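Local coordinates for peptidase M42 (Thaumarchaeota archaeon SCGC AB-539-E09, PDB 5DS0), which is probably a metal-dependent TET aminopeptidase of the M42 family that trims residues from the N termini of peptides, at residues C[190-195]-C[204-209]; C[231-236]-C[303-308]. All blocks are in the same frame, centred on the assembly; numbering follows the deposited sequence.

How the interactions relate
Running from the N terminus, helix 179-197 comes first, and interaction 1 folds it back on strand 205-211, closing a short connection of eight residues between the two segments. The chain then passes through helix 219-228 to strand 232-240. Interaction 2 joins this strand to helix 302-305, closing a much longer loop of 66 residues. The two contacts follow one another in series, neither nested nor crossed, with centres about 16 Å apart. They meet opposite faces of one mixed sheet, in which strand 60-66 lies between strands 205-211 and 232-240. Together they tie a helix to either side of the sheet in the metal-binding domain.

Interaction 1: C[190-195]-C[204-209]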
loop_
_atom_site.group_PDB
_atom_site.type_symbol
_atom_site.label_atom_id
_atom_site.label_comp_id
_atom_site.label_asym_id
_atom_site.label_seq_id
_atom_site.Cartn_x
_atom_site.Cartn_y
_atom_site.Cartn_z
ATOM N N GLU C 190 -10.114 55.343 4.729
ATOM C CA GLU C 190 -11.419 55.971 4.581
ATOM C C GLU C 190 -11.950 56.447 5.912
ATOM O O GLU C 190 -12.649 57.454 5.976
ATOM C CB GLU C 190 -12.423 55.014 3.938
ATOM C CG GLU C 190 -12.220 54.849 2.438
ATOM C CD GLU C 190 -12.468 56.135 1.677
ATOM O OE1 GLU C 190 -13.653 56.465 1.460
ATOM O OE2 GLU C 190 -11.485 56.832 1.346
ATOM N N ALA C 191 -11.640 55.717 6.975
ATOM C CA ALA C 191 -12.058 56.118 8.305
ATOM C C ALA C 191 -11.420 57.452 8.660
ATOM O O ALA C 191 -12.102 58.378 9.071
ATOM C CB ALA C 191 -11.676 55.062 9.324
ATOM N N ILE C 192 -10.111 57.548 8.498
ATOM C CA ILE C 192 -9.403 58.777 8.802
ATOM C C ILE C 192 -9.903 59.917 7.925
ATOM O O ILE C 192 -10.100 61.031 8.410
ATOM C CB ILE C 192 -7.881 58.593 8.656
ATOM C CG1 ILE C 192 -7.359 57.753 9.823
ATOM C CG2 ILE C 192 -7.162 59.928 8.650
ATOM C CD1 ILE C 192 -6.001 57.137 9.578
ATOM N N ARG C 193 -10.120 59.646 6.644
ATOM C CA ARG C 193 -10.597 60.686 5.739
ATOM C C ARG C 193 -11.916 61.233 6.208
ATOM O O ARG C 193 -12.083 62.442 6.317
ATOM C CB ARG C 193 -10.759 60.160 4.318
ATOM C CG ARG C 193 -11.277 61.219 3.352
ATOM C CD ARG C 193 -11.440 60.696 1.940
ATOM N NE ARG C 193 -12.531 59.737 1.796
ATOM C CZ ARG C 193 -13.831 60.024 1.744
ATOM N NH1 ARG C 193 -14.264 61.272 1.834
ATOM N NH2 ARG C 193 -14.702 59.021 1.627
ATOM N N ARG C 194 -12.848 60.340 6.493
ATOM C CA ARG C 194 -14.187 60.740 6.898
ATOM C C ARG C 194 -14.236 61.499 8.205
ATOM O O ARG C 194 -15.056 62.394 8.380
ATOM C CB ARG C 194 -15.116 59.532 6.972
ATOM C CG ARG C 194 -15.797 59.360 5.601
ATOM C CD ARG C 194 -16.057 57.899 5.072
ATOM N NE ARG C 194 -17.166 57.291 5.792
ATOM C CZ ARG C 194 -17.891 56.231 5.421
ATOM N NH1 ARG C 194 -18.831 55.869 6.255
ATOM N NH2 ARG C 194 -17.728 55.521 4.281
HETATM N N MSE C 195 -13.353 61.141 9.123
HETATM C CA MSE C 195 -13.291 61.817 10.412
HETATM C C MSE C 195 -12.868 63.250 10.243
HETATM O O MSE C 195 -13.402 64.136 10.916
HETATM C CB MSE C 195 -12.359 61.044 11.339
HETATM C CG MSE C 195 -13.099 59.787 11.759
HETATM SE SE MSE C 195 -12.208 58.866 13.245
HETATM C CE MSE C 195 -13.507 59.321 14.666
ATOM N N ASN C 204 -8.295 60.952 21.417
ATOM C CA ASN C 204 -7.141 60.099 21.212
ATOM C C ASN C 204 -6.407 60.470 19.942
ATOM O O ASN C 204 -6.893 61.254 19.128
ATOM C CB ASN C 204 -7.582 58.631 21.116
ATOM C CG ASN C 204 -8.706 58.417 20.102
ATOM O OD1 ASN C 204 -8.642 58.916 18.983
ATOM N ND2 ASN C 204 -9.742 57.678 20.502
ATOM N N THR C 205 -5.231 59.876 19.772
ATOM C CA THR C 205 -4.450 60.029 18.550
ATOM C C THR C 205 -4.509 58.707 17.794
ATOM O O THR C 205 -4.290 57.643 18.364
ATOM C CB THR C 205 -2.994 60.432 18.863
ATOM O OG1 THR C 205 -2.984 61.727 19.484
ATOM C CG2 THR C 205 -2.166 60.485 17.601
ATOM N N VAL C 206 -4.812 58.796 16.505
ATOM C CA VAL C 206 -5.017 57.628 15.672
ATOM C C VAL C 206 -3.846 57.441 14.724
ATOM O O VAL C 206 -3.534 58.330 13.948
ATOM C CB VAL C 206 -6.316 57.771 14.862
ATOM C CG1 VAL C 206 -6.451 56.653 13.844
ATOM C CG2 VAL C 206 -7.517 57.772 15.794
ATOM N N TYR C 207 -3.230 56.266 14.770
ATOM C CA TYR C 207 -2.162 55.917 13.854
ATOM C C TYR C 207 -2.712 54.886 12.864
ATOM O O TYR C 207 -2.920 53.733 13.211
ATOM C CB TYR C 207 -0.969 55.334 14.604
ATOM C CG TYR C 207 -0.252 56.316 15.506
ATOM C CD1 TYR C 207 -0.842 56.786 16.679
ATOM C CD2 TYR C 207 1.043 56.760 15.200
ATOM C CE1 TYR C 207 -0.173 57.676 17.516
ATOM C CE2 TYR C 207 1.714 57.655 16.022
ATOM C CZ TYR C 207 1.103 58.109 17.179
ATOM O OH TYR C 207 1.773 58.985 18.006
ATOM N N GLY C 208 -2.952 55.315 11.633
ATOM C CA GLY C 208 -3.459 54.429 10.597
ATOM C C GLY C 208 -2.315 53.929 9.755
ATOM O O GLY C 208 -1.722 54.679 8.997
ATOM N N SER C 209 -2.041 52.644 9.845
ATOM C CA SER C 209 -0.814 52.121 9.299
ATOM C C SER C 209 -1.005 51.113 8.169
ATOM O O SER C 209 -1.728 50.143 8.300
ATOM C CB SER C 209 -0.003 51.497 10.419
ATOM O OG SER C 209 1.303 51.250 9.970
#
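I192 reaches from helix 179-197 toward strand 205-211 and touches it at two residues, V206 and G208. Its CG1 branch lies anti to the carbonyl carbon (chi1 -73°) and the chain runs on extended from there (chi2 162°), which carries the end methyl across the gap. CD1 comes down on the strand backbone, 3.9 Å from G208 CA and 4.1 Å from G208 N. As G208 has no side chain, the ethyl arm of I192 meets main chain here. Further back along the same arm, CG1 passes alongside V206 CG1 at 4.3 Å, so one branch of the isoleucine spans V206 and the bare main chain of G208. Beside this contact, I347 of helix 333-349 packs on both V206 and M195.

The polar chemistry of the helix is kept away from this strand. R193 grips the carboxylate of E190 side-on: NH2 donates to E190 OE1 at 2.8 Å and NE to E190 OE2 at 3.1 Å, both nearly straight. Each oxygen lies essentially in the guanidinium plane, whereas the nitrogens meet the carboxylate on its syn side but tilted out of its plane. R194 CG lies above one face of the guanidinium, toward the rim. S6 and Y33, from the two N-terminal helices, also bond E190, and R193 NH1 forms a salt bridge with D197.

In this α/β fold, then, a helix whose first turn supplies the cobalt ligand D180 is held to the sheet by aliphatic contact alone across the two segments, while the buried R193 lies between two carboxylates, E190 and D197, and E190 has further hydrogen-bond partners, so these groups probably remain ionised.

Interaction 2: C[231-236]-C[303-308]; sequences DVALVL and GRIHMN
I305 faces A233 and V235 of strand 232-240, while the flat group beside it, the imidazole of H306, turns its end away from the strand and has G303 CA in plane at its edge. H306 ND1 is hydrogen-bonded to A302 O, which ties the ring back to the start of helix 302-305. The contact belongs to the α/β core of the M42 metallopeptidase fold: helix 302-305 lies against a central strand of the mixed sheet, and a type I turn from I305 to N308, with N308 N bonded to I305 O at 3.1 Å, leads the chain onward.

I305 also rests on L62 and A64 of the adjacent strand 60-66. Beyond the contact, H306 packs on R219, and M307 on Q222, of a neighbouring subunit. V235 sits two residues before the cobalt ligand E237, its side chain about 8 Å from a cobalt ion.

The two branches of I305 divide the strand between them. Because chi1 of -73° sets CG2 trans to the backbone N of I305 and CG1 beside that N, the branches part: CD1 slants across V235 to lie 3.9 Å from its CG2, and I305 CG2 abuts A233 CB at 3.5 Å.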
loop_
_atom_site.group_PDB
_atom_site.type_symbol
_atom_site.label_atom_id
_atom_site.label_comp_id
_atom_site.label_asym_id
_atom_site.label_seq_id
_atom_site.Cartn_x
_atom_site.Cartn_y
_atom_site.Cartn_z
ATOM N N ASP C 231 -1.345 52.098 22.598
ATOM C CA ASP C 231 -2.051 51.716 23.823
ATOM C C ASP C 231 -3.203 50.730 23.552
ATOM O O ASP C 231 -3.633 49.997 24.452
ATOM C CB ASP C 231 -2.570 52.963 24.532
ATOM C CG ASP C 231 -1.452 53.864 25.002
ATOM O OD1 ASP C 231 -0.696 53.443 25.897
ATOM O OD2 ASP C 231 -1.304 54.986 24.452
ATOM N N VAL C 232 -3.716 50.742 22.327
ATOM C CA VAL C 232 -4.721 49.791 21.885
ATOM C C VAL C 232 -4.607 49.646 20.368
ATOM O O VAL C 232 -4.265 50.607 19.677
ATOM C CB VAL C 232 -6.142 50.251 22.285
ATOM C CG1 VAL C 232 -6.410 51.653 21.798
ATOM C CG2 VAL C 232 -7.211 49.316 21.748
ATOM N N ALA C 233 -4.924 48.462 19.847
ATOM C CA ALA C 233 -4.785 48.213 18.419
ATOM C C ALA C 233 -6.019 47.585 17.782
ATOM O O ALA C 233 -6.585 46.635 18.309
ATOM C CB ALA C 233 -3.575 47.337 18.180
ATOM N N LEU C 234 -6.399 48.107 16.618
ATOM C CA LEU C 234 -7.454 47.523 15.801
ATOM C C LEU C 234 -6.833 47.062 14.501
ATOM O O LEU C 234 -6.466 47.873 13.670
ATOM C CB LEU C 234 -8.527 48.540 15.485
ATOM C CG LEU C 234 -9.163 49.273 16.654
ATOM C CD1 LEU C 234 -10.184 50.272 16.124
ATOM C CD2 LEU C 234 -9.811 48.301 17.629
ATOM N N VAL C 235 -6.674 45.760 14.333
ATOM C CA VAL C 235 -6.108 45.241 13.113
ATOM C C VAL C 235 -7.223 44.878 12.164
ATOM O O VAL C 235 -8.182 44.209 12.542
ATOM C CB VAL C 235 -5.235 44.027 13.397
ATOM C CG1 VAL C 235 -4.821 43.359 12.103
ATOM C CG2 VAL C 235 -4.017 44.459 14.178
ATOM N N LEU C 236 -7.098 45.339 10.927
ATOM C CA LEU C 236 -8.097 45.082 9.894
ATOM C C LEU C 236 -7.553 44.072 8.928
ATOM O O LEU C 236 -6.457 44.236 8.416
ATOM C CB LEU C 236 -8.420 46.360 9.159
ATOM C CG LEU C 236 -9.018 47.377 10.117
ATOM C CD1 LEU C 236 -8.802 48.820 9.688
ATOM C CD2 LEU C 236 -10.485 47.092 10.273
ATOM N N GLY C 303 -0.681 39.581 15.900
ATOM C CA GLY C 303 0.217 38.626 16.517
ATOM C C GLY C 303 1.497 39.250 17.030
ATOM O O GLY C 303 2.030 38.793 18.042
ATOM N N ARG C 304 1.974 40.288 16.339
ATOM C CA ARG C 304 3.170 41.035 16.758
ATOM C C ARG C 304 2.860 42.300 17.546
ATOM O O ARG C 304 3.548 42.622 18.508
ATOM C CB ARG C 304 4.020 41.417 15.546
ATOM C CG ARG C 304 4.773 40.270 14.914
ATOM C CD ARG C 304 5.704 39.541 15.859
ATOM N NE ARG C 304 6.699 38.839 15.056
ATOM C CZ ARG C 304 6.519 37.656 14.462
ATOM N NH1 ARG C 304 5.377 36.984 14.612
ATOM N NH2 ARG C 304 7.507 37.129 13.722
ATOM N N ILE C 305 1.840 43.026 17.112
ATOM C CA ILE C 305 1.456 44.281 17.740
ATOM C C ILE C 305 1.125 44.115 19.219
ATOM O O ILE C 305 1.579 44.920 20.041
ATOM C CB ILE C 305 0.257 44.913 17.009
ATOM C CG1 ILE C 305 0.723 45.477 15.662
ATOM C CG2 ILE C 305 -0.362 46.023 17.837
ATOM C CD1 ILE C 305 -0.398 45.733 14.680
ATOM N N HIS C 306 0.348 43.078 19.557
ATOM C CA HIS C 306 -0.131 42.908 20.937
ATOM C C HIS C 306 0.978 42.495 21.887
ATOM O O HIS C 306 0.783 42.497 23.091
ATOM C CB HIS C 306 -1.344 41.974 21.010
ATOM C CG HIS C 306 -1.022 40.512 21.176
ATOM N ND1 HIS C 306 -0.557 39.721 20.146
ATOM C CD2 HIS C 306 -1.181 39.682 22.237
ATOM C CE1 HIS C 306 -0.411 38.477 20.574
ATOM N NE2 HIS C 306 -0.788 38.425 21.839
HETATM N N MSE C 307 2.138 42.166 21.331
HETATM C CA MSE C 307 3.298 41.734 22.085
HETATM C C MSE C 307 4.342 42.813 22.193
HETATM O O MSE C 307 5.433 42.587 22.729
HETATM C CB MSE C 307 3.949 40.583 21.302
HETATM C CG MSE C 307 4.441 39.515 22.255
HETATM SE SE MSE C 307 3.237 38.010 21.965
HETATM C CE MSE C 307 4.317 37.151 20.539
ATOM N N ASN C 308 4.023 43.999 21.694
ATOM C CA ASN C 308 4.945 45.124 21.736
ATOM C C ASN C 308 5.181 45.623 23.160
ATOM O O ASN C 308 4.230 45.863 23.905
ATOM C CB ASN C 308 4.407 46.267 20.879
ATOM C CG ASN C 308 5.337 47.452 20.845
ATOM O OD1 ASN C 308 5.051 48.484 21.438
ATOM N ND2 ASN C 308 6.466 47.301 20.176
#